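Local coordinates for protein endoglucanase (Clostridium thermocellum, PDB 2E4T) that hydrolyses internal beta-1,4-glucosidic bonds of cellulose and xyloglucan, as a family 44 glycoside hydrolase module with a TIM-like barrel and a beta domain, at residues K8-S17 with P458-S468; K416-C424 with A436-H447. All coordinates share one frame; numbering follows the deposited sequence.

Contact 1: residues K8-S17 with P458-S468; sequences KVVDIRIDTS and PTTFNFSIDSS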
# COMPACT_ATOMS: atom_id res chain seq x y z
N LYS A 8 -6.87 30.83 16.17
CA LYS A 8 -6.12 30.43 14.98
C LYS A 8 -7.10 30.38 13.83
O LYS A 8 -8.11 29.68 13.92
CB LYS A 8 -5.48 29.07 15.23
CG LYS A 8 -4.71 28.49 14.05
CD LYS A 8 -3.58 29.40 13.56
CE LYS A 8 -2.81 28.76 12.44
NZ LYS A 8 -1.80 29.64 11.83
N VAL A 9 -6.75 31.10 12.76
CA VAL A 9 -7.64 31.28 11.58
C VAL A 9 -6.90 30.90 10.31
O VAL A 9 -5.78 31.34 10.06
CB VAL A 9 -8.09 32.75 11.47
CG1 VAL A 9 -8.99 32.88 10.29
CG2 VAL A 9 -8.89 33.15 12.71
N VAL A 10 -7.51 30.02 9.52
CA VAL A 10 -6.90 29.44 8.33
C VAL A 10 -7.86 29.59 7.17
O VAL A 10 -9.04 29.32 7.33
CB VAL A 10 -6.58 27.95 8.59
CG1 VAL A 10 -6.09 27.24 7.32
CG2 VAL A 10 -5.59 27.84 9.75
N ASP A 11 -7.33 30.02 6.01
CA ASP A 11 -8.15 30.13 4.82
C ASP A 11 -8.02 28.86 3.97
O ASP A 11 -6.90 28.38 3.73
CB ASP A 11 -7.68 31.30 3.98
CG ASP A 11 -7.88 32.63 4.69
OD1 ASP A 11 -8.85 32.77 5.45
OD2 ASP A 11 -7.07 33.54 4.53
N ILE A 12 -9.15 28.34 3.50
CA ILE A 12 -9.20 27.20 2.60
C ILE A 12 -9.85 27.70 1.29
O ILE A 12 -10.97 28.23 1.32
CB ILE A 12 -10.00 26.03 3.16
CG1 ILE A 12 -9.60 25.57 4.58
CG2 ILE A 12 -10.01 24.87 2.16
CD1 ILE A 12 -8.25 24.97 4.68
N ARG A 13 -9.15 27.52 0.16
CA ARG A 13 -9.65 28.00 -1.12
C ARG A 13 -9.76 26.79 -2.06
O ARG A 13 -8.77 26.11 -2.31
CB ARG A 13 -8.69 29.02 -1.71
CG ARG A 13 -8.52 30.22 -0.76
CD ARG A 13 -7.69 31.34 -1.34
NE ARG A 13 -7.96 31.62 -2.75
CZ ARG A 13 -8.91 32.43 -3.22
NH1 ARG A 13 -9.76 33.07 -2.40
NH2 ARG A 13 -9.03 32.61 -4.53
N ILE A 14 -10.96 26.55 -2.56
CA ILE A 14 -11.24 25.39 -3.43
C ILE A 14 -11.72 25.91 -4.78
O ILE A 14 -12.51 26.88 -4.83
CB ILE A 14 -12.30 24.49 -2.79
CG1 ILE A 14 -11.73 23.86 -1.53
CG2 ILE A 14 -12.83 23.44 -3.76
CD1 ILE A 14 -12.74 23.21 -0.63
N ASP A 15 -11.27 25.28 -5.87
CA ASP A 15 -11.81 25.60 -7.20
C ASP A 15 -12.17 24.28 -7.85
O ASP A 15 -11.28 23.48 -8.20
CB ASP A 15 -10.79 26.37 -8.01
CG ASP A 15 -11.28 26.72 -9.42
OD1 ASP A 15 -12.31 26.17 -9.86
OD2 ASP A 15 -10.60 27.55 -10.07
N THR A 16 -13.46 24.00 -7.90
CA THR A 16 -13.91 22.68 -8.38
C THR A 16 -13.64 22.46 -9.86
O THR A 16 -13.76 21.32 -10.31
CB THR A 16 -15.39 22.44 -8.10
OG1 THR A 16 -16.13 23.35 -8.89
CG2 THR A 16 -15.73 22.63 -6.66
N SER A 17 -13.28 23.51 -10.60
CA SER A 17 -12.97 23.35 -12.02
C SER A 17 -11.50 23.12 -12.29
O SER A 17 -11.13 22.88 -13.44
CB SER A 17 -13.46 24.56 -12.82
OG SER A 17 -12.57 25.67 -12.59
N PRO A 458 -8.94 24.93 19.17
CA PRO A 458 -9.70 24.87 17.92
C PRO A 458 -9.00 25.66 16.81
O PRO A 458 -8.12 26.53 17.07
CB PRO A 458 -11.04 25.52 18.29
CG PRO A 458 -10.69 26.43 19.46
CD PRO A 458 -9.55 25.83 20.18
N THR A 459 -9.43 25.39 15.58
CA THR A 459 -8.99 26.20 14.45
C THR A 459 -10.23 26.64 13.67
O THR A 459 -11.14 25.83 13.40
CB THR A 459 -8.06 25.39 13.53
OG1 THR A 459 -6.94 24.98 14.30
CG2 THR A 459 -7.59 26.22 12.33
N THR A 460 -10.26 27.94 13.32
CA THR A 460 -11.35 28.49 12.51
C THR A 460 -10.93 28.48 11.05
O THR A 460 -9.91 29.08 10.71
CB THR A 460 -11.67 29.93 12.99
OG1 THR A 460 -12.13 29.85 14.34
CG2 THR A 460 -12.70 30.57 12.07
N PHE A 461 -11.75 27.85 10.21
CA PHE A 461 -11.46 27.79 8.79
C PHE A 461 -12.45 28.63 8.01
O PHE A 461 -13.65 28.49 8.12
CB PHE A 461 -11.58 26.31 8.32
CG PHE A 461 -10.52 25.43 8.89
CD1 PHE A 461 -9.25 25.40 8.35
CD2 PHE A 461 -10.79 24.64 10.02
CE1 PHE A 461 -8.26 24.57 8.89
CE2 PHE A 461 -9.84 23.79 10.56
CZ PHE A 461 -8.56 23.75 9.99
N ASN A 462 -11.89 29.57 7.24
CA ASN A 462 -12.71 30.38 6.31
C ASN A 462 -12.61 29.78 4.92
O ASN A 462 -11.52 29.81 4.32
CB ASN A 462 -12.19 31.82 6.29
CG ASN A 462 -12.41 32.53 7.60
OD1 ASN A 462 -13.41 32.30 8.28
ND2 ASN A 462 -11.43 33.33 8.03
N PHE A 463 -13.70 29.20 4.45
CA PHE A 463 -13.76 28.57 3.14
C PHE A 463 -14.24 29.52 2.07
O PHE A 463 -15.23 30.24 2.27
CB PHE A 463 -14.74 27.39 3.16
CG PHE A 463 -14.19 26.13 3.77
CD1 PHE A 463 -13.70 25.13 2.94
CD2 PHE A 463 -14.10 25.94 5.15
CE1 PHE A 463 -13.19 23.93 3.44
CE2 PHE A 463 -13.62 24.71 5.65
CZ PHE A 463 -13.18 23.73 4.77
N SER A 464 -13.58 29.47 0.91
CA SER A 464 -14.03 30.19 -0.29
C SER A 464 -13.96 29.18 -1.43
O SER A 464 -12.87 28.60 -1.66
CB SER A 464 -13.08 31.36 -0.57
OG SER A 464 -13.06 32.30 0.47
N ILE A 465 -15.07 28.96 -2.11
CA ILE A 465 -15.19 27.92 -3.13
C ILE A 465 -15.62 28.55 -4.45
O ILE A 465 -16.61 29.31 -4.48
CB ILE A 465 -16.19 26.86 -2.68
CG1 ILE A 465 -15.71 26.23 -1.37
CG2 ILE A 465 -16.37 25.80 -3.76
CD1 ILE A 465 -16.79 25.43 -0.64
N ASP A 466 -14.91 28.21 -5.52
CA ASP A 466 -15.34 28.51 -6.87
C ASP A 466 -15.94 27.23 -7.47
O ASP A 466 -15.21 26.24 -7.60
CB ASP A 466 -14.15 29.00 -7.67
CG ASP A 466 -13.59 30.33 -7.19
OD1 ASP A 466 -14.27 31.14 -6.54
OD2 ASP A 466 -12.42 30.59 -7.52
N SER A 467 -17.22 27.23 -7.84
CA SER A 467 -17.89 26.05 -8.36
C SER A 467 -18.94 26.41 -9.33
O SER A 467 -19.40 27.54 -9.28
CB SER A 467 -18.55 25.30 -7.23
OG SER A 467 -19.32 24.24 -7.77
N SER A 468 -19.38 25.48 -10.19
CA SER A 468 -20.52 25.79 -11.07
C SER A 468 -21.87 25.73 -10.34
O SER A 468 -22.91 26.07 -10.90
CB SER A 468 -20.55 24.90 -12.31
OG SER A 468 -21.11 23.64 -12.00
O HOH W 1 -8.36 29.07 17.80

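Contact 2: residues K416-C424 with A436-H447; sequences KFGDTSVKC and ASIVGEDDSKLH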
# COMPACT_ATOMS: atom_id res chain seq x y z
N LYS A 416 -18.93 7.76 0.38
CA LYS A 416 -17.48 7.76 0.17
C LYS A 416 -17.01 9.10 -0.39
O LYS A 416 -17.78 9.87 -0.99
CB LYS A 416 -17.04 6.61 -0.72
CG LYS A 416 -17.64 6.63 -2.09
CD LYS A 416 -17.23 5.34 -2.90
CE LYS A 416 -17.72 5.33 -4.27
NZ LYS A 416 -17.42 4.07 -5.00
N PHE A 417 -15.74 9.38 -0.16
CA PHE A 417 -15.07 10.52 -0.78
C PHE A 417 -15.22 10.42 -2.30
O PHE A 417 -15.36 9.33 -2.88
CB PHE A 417 -13.60 10.51 -0.36
CG PHE A 417 -12.85 11.79 -0.59
CD1 PHE A 417 -13.24 12.98 0.05
CD2 PHE A 417 -11.69 11.82 -1.37
CE1 PHE A 417 -12.50 14.15 -0.12
CE2 PHE A 417 -10.94 12.98 -1.52
CZ PHE A 417 -11.34 14.16 -0.89
N GLY A 418 -15.23 11.59 -2.97
CA GLY A 418 -15.29 11.60 -4.42
C GLY A 418 -14.08 10.92 -5.04
O GLY A 418 -13.03 10.72 -4.40
N ASP A 419 -14.23 10.61 -6.34
CA ASP A 419 -13.19 9.95 -7.12
C ASP A 419 -12.41 10.88 -8.03
O ASP A 419 -11.52 10.40 -8.75
CB ASP A 419 -13.74 8.73 -7.87
CG ASP A 419 -14.80 9.09 -8.87
OD1 ASP A 419 -15.22 10.25 -8.95
OD2 ASP A 419 -15.18 8.17 -9.66
N THR A 420 -12.70 12.18 -8.03
CA THR A 420 -11.95 13.15 -8.82
C THR A 420 -11.45 14.24 -7.87
O THR A 420 -12.26 14.99 -7.28
CB THR A 420 -12.84 13.74 -9.92
OG1 THR A 420 -13.20 12.68 -10.80
CG2 THR A 420 -12.09 14.83 -10.71
N SER A 421 -10.12 14.30 -7.70
CA SER A 421 -9.51 15.35 -6.91
C SER A 421 -9.68 16.71 -7.57
O SER A 421 -9.58 16.79 -8.82
CB SER A 421 -8.02 15.01 -6.82
OG SER A 421 -7.27 16.02 -6.15
N VAL A 422 -9.92 17.76 -6.78
CA VAL A 422 -9.99 19.11 -7.29
C VAL A 422 -9.10 20.01 -6.44
O VAL A 422 -8.75 19.68 -5.25
CB VAL A 422 -11.41 19.68 -7.38
CG1 VAL A 422 -12.28 18.76 -8.19
CG2 VAL A 422 -12.02 19.94 -6.01
N LYS A 423 -8.77 21.19 -6.97
CA LYS A 423 -7.86 22.09 -6.29
C LYS A 423 -8.42 22.54 -4.92
O LYS A 423 -9.56 23.04 -4.84
CB LYS A 423 -7.63 23.34 -7.18
CG LYS A 423 -6.62 24.32 -6.59
CD LYS A 423 -6.34 25.45 -7.61
CE LYS A 423 -5.21 26.39 -7.10
NZ LYS A 423 -3.91 25.62 -6.93
N CYS A 424 -7.58 22.43 -3.88
CA CYS A 424 -8.01 22.76 -2.52
C CYS A 424 -6.74 23.14 -1.76
O CYS A 424 -5.89 22.28 -1.51
CB CYS A 424 -8.68 21.55 -1.87
SG CYS A 424 -9.15 21.78 -0.17
N ALA A 436 -10.10 17.94 -1.42
CA ALA A 436 -11.44 18.09 -1.97
C ALA A 436 -11.59 17.19 -3.21
O ALA A 436 -10.62 16.93 -3.92
CB ALA A 436 -11.73 19.55 -2.36
N SER A 437 -12.84 16.75 -3.41
CA SER A 437 -13.11 15.91 -4.56
C SER A 437 -14.58 16.06 -4.96
O SER A 437 -15.46 16.50 -4.21
CB SER A 437 -12.85 14.43 -4.23
OG SER A 437 -13.69 14.01 -3.15
N ILE A 438 -14.80 15.64 -6.21
CA ILE A 438 -16.14 15.53 -6.80
C ILE A 438 -16.29 14.10 -7.33
O ILE A 438 -15.39 13.27 -7.25
CB ILE A 438 -16.36 16.60 -7.89
CG1 ILE A 438 -15.42 16.39 -9.07
CG2 ILE A 438 -16.25 17.98 -7.25
CD1 ILE A 438 -15.63 17.39 -10.22
N VAL A 439 -17.47 13.80 -7.91
CA VAL A 439 -17.78 12.49 -8.43
C VAL A 439 -17.75 12.56 -9.95
O VAL A 439 -18.56 13.27 -10.56
CB VAL A 439 -19.12 11.99 -7.93
CG1 VAL A 439 -19.43 10.59 -8.50
CG2 VAL A 439 -19.15 12.00 -6.39
N GLY A 440 -16.81 11.85 -10.57
CA GLY A 440 -16.70 11.91 -12.02
C GLY A 440 -16.35 13.30 -12.46
O GLY A 440 -15.34 13.87 -12.00
N GLU A 441 -17.17 13.83 -13.37
CA GLU A 441 -16.97 15.17 -13.87
C GLU A 441 -17.97 16.18 -13.26
O GLU A 441 -18.08 17.32 -13.76
CB GLU A 441 -17.12 15.21 -15.43
CG GLU A 441 -16.58 13.96 -16.10
CD GLU A 441 -15.12 13.60 -15.82
OE1 GLU A 441 -14.28 14.49 -15.62
OE2 GLU A 441 -14.80 12.38 -15.88
N ASP A 442 -18.71 15.75 -12.23
CA ASP A 442 -19.89 16.47 -11.76
C ASP A 442 -19.62 17.08 -10.40
O ASP A 442 -19.35 16.34 -9.45
CB ASP A 442 -21.05 15.46 -11.67
CG ASP A 442 -22.40 16.18 -11.58
OD1 ASP A 442 -22.44 17.28 -10.98
OD2 ASP A 442 -23.42 15.68 -12.10
N ASP A 443 -19.65 18.42 -10.29
CA ASP A 443 -19.39 19.09 -9.01
C ASP A 443 -20.67 19.34 -8.20
O ASP A 443 -20.64 20.07 -7.20
CB ASP A 443 -18.53 20.33 -9.17
CG ASP A 443 -19.16 21.39 -9.93
OD1 ASP A 443 -20.33 21.26 -10.33
OD2 ASP A 443 -18.46 22.44 -10.11
N SER A 444 -21.77 18.63 -8.50
CA SER A 444 -23.00 18.84 -7.72
C SER A 444 -22.80 18.55 -6.23
O SER A 444 -23.44 19.20 -5.39
CB SER A 444 -24.10 17.94 -8.27
OG SER A 444 -24.44 18.32 -9.57
N LYS A 445 -22.01 17.53 -5.90
CA LYS A 445 -21.64 17.24 -4.50
C LYS A 445 -20.14 17.40 -4.39
O LYS A 445 -19.36 16.78 -5.13
CB LYS A 445 -22.07 15.84 -4.10
CG LYS A 445 -23.56 15.64 -4.18
CD LYS A 445 -24.03 14.43 -3.37
CE LYS A 445 -25.56 14.22 -3.43
NZ LYS A 445 -25.87 12.87 -2.86
N LEU A 446 -19.76 18.27 -3.47
CA LEU A 446 -18.34 18.56 -3.23
C LEU A 446 -17.97 17.98 -1.87
O LEU A 446 -18.57 18.32 -0.85
CB LEU A 446 -18.11 20.07 -3.26
CG LEU A 446 -16.73 20.55 -2.85
CD1 LEU A 446 -15.63 19.96 -3.79
CD2 LEU A 446 -16.68 22.07 -2.88
N HIS A 447 -17.00 17.07 -1.89
CA HIS A 447 -16.50 16.42 -0.69
C HIS A 447 -15.21 17.06 -0.21
O HIS A 447 -14.32 17.32 -1.03
CB HIS A 447 -16.20 14.94 -1.02
CG HIS A 447 -17.42 14.15 -1.30
ND1 HIS A 447 -17.97 13.32 -0.35
CD2 HIS A 447 -18.20 14.06 -2.40
CE1 HIS A 447 -19.06 12.76 -0.88
NE2 HIS A 447 -19.22 13.19 -2.13
O HOH W 2 -7.57 15.58 -3.59
O HOH W 3 -7.71 18.29 -3.07

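Contact 1: residues K8-S17 with P458-S468
Strand 8-15, the first of the chain, pairs in parallel with strand 459-466 of the C-terminal part, 441 residues on, inside the mixed sheet of the beta domain that accompanies the TIM-like barrel. An unbroken ladder of eight backbone hydrogen bonds runs from Thr460 N on Lys8 O (2.8 Å) to Thr16 N on Asp466 O (2.9 Å). At the mouth of the ladder a water accepts from Lys8 N and donates to Pro458 O. The buried face carries Val10, Ile12, Ile14, Phe461, Phe463 and Ile465. Ile12 sets its CB over one face of the Phe463 ring, 4.0 Å from the centroid, a CH-pi contact; its CG2 branch, anti to the backbone N, lies 3.6 Å from Phe463 CE1. Its other branch slants toward Phe461, with CG1 3.8 Å from Phe461 CD1, while Ile14 CD1 comes to the edge of the Phe463 ring. Thr459 CG2, two residues back on the same strand, sits over one face of the Phe461 ring toward its rim and meets Val10 CG2 at 3.6 Å. Strand 442-452 closes over this face through Ile448 and Leu450. The opposite face is mostly polar (Thr460, Asp11, Asn462, Arg13, Ser464, Asp15, Asp466); Val9 is the exception, its CG1 3.4 Å from Asn462 ND2. Asn462 OD1 bonds to Thr501 on the next strand. Where the pairing ends, Asp15 OD1 accepts from Ser17 N, closing an Asx turn, and from Ser17 OG on the same face of the carboxylate. Asp15 OD2 and Asp466 OD2, 4.4 Å apart, may repel mildly, damped by solvent and perhaps offset by the nearby Arg13 guanidinium. The ladder thus carries two unlike faces, one apolar and buried, one mostly polar and at least partly exposed.

Contact 2: residues K416-C424 with A436-H447
Thr420 OG1 donates to Gly440 O over 2.7 Å, tilted a little from the carbonyl plane, while beside it Asp419 OD1 receives Gly440 N at 2.8 Å through its syn lone pair in a nearly straight bond (173°). Asp419 CG sits between its own backbone N and carbonyl carbon (chi1 62°), which swings the carboxylate back to Gly440. The two side chains therefore grip both polar backbone atoms of this glycine, within the type II' turn from Val439 to Asp442. Asp419 and Thr420 both face Ile438, a classic beta bulge in the antiparallel hairpin of strands 420-426 and 432-439; Ile438 N bonds to Thr420 O, and Thr420 N to Ile438 O. Before the bulge, the Phe417 ring lies against Ser437, whose OG is 3.1 Å above the ring plane and over its centre, with CB on the same face. That hydroxyl oxygen also receives a weak, bent bond from Gly418 N (117°). Gly418 N in turn lies over a face of the His447 ring, whose ND1 is hydrogen-bonded to His511. Phe417 meets Tyr407 of helix 398-408 edge-to-face, so the loop before the hairpin packs on that helix. At the other end, Val422 N bonds to Ala436 O (3.1 Å), and a water lies between Val422 O (2.8 Å) and Ala436 N, accepting from the latter. Val422 CG2 and Cys424 CB each pack on Ala436 CB at 3.7 Å; the Val422 and Ile438 side chains cross at about a right angle, CG1 to CG1 4.0 Å. Polar side chains at the bulge thus tie strand 420-426 to the turn between 432-439 and 442-452, while apolar packing holds the other end.

How the contacts relate
Both contacts belong to the same mixed sheet, where strands 8-22 and 420-426 are neighbours, and contact 2 is nested within the long loop that contact 1 closes. Contact 1 is long-range and parallel, held by regular backbone bonds, partly buried, with one face in the core and the other toward solvent; contact 2 is local, antiparallel and mostly buried, with a bulge and with side-chain bonds to a turn added to its backbone bonds. They touch directly: Asp15 N reaches Lys423 O at 3.0 Å, Thr16 OG1 meets Asp443 OD2 at 2.8 Å, probably hydrogen bonds, and Ile14 CG1 packs on Cys424 SG, continuing the apolar layer from one pairing into the next.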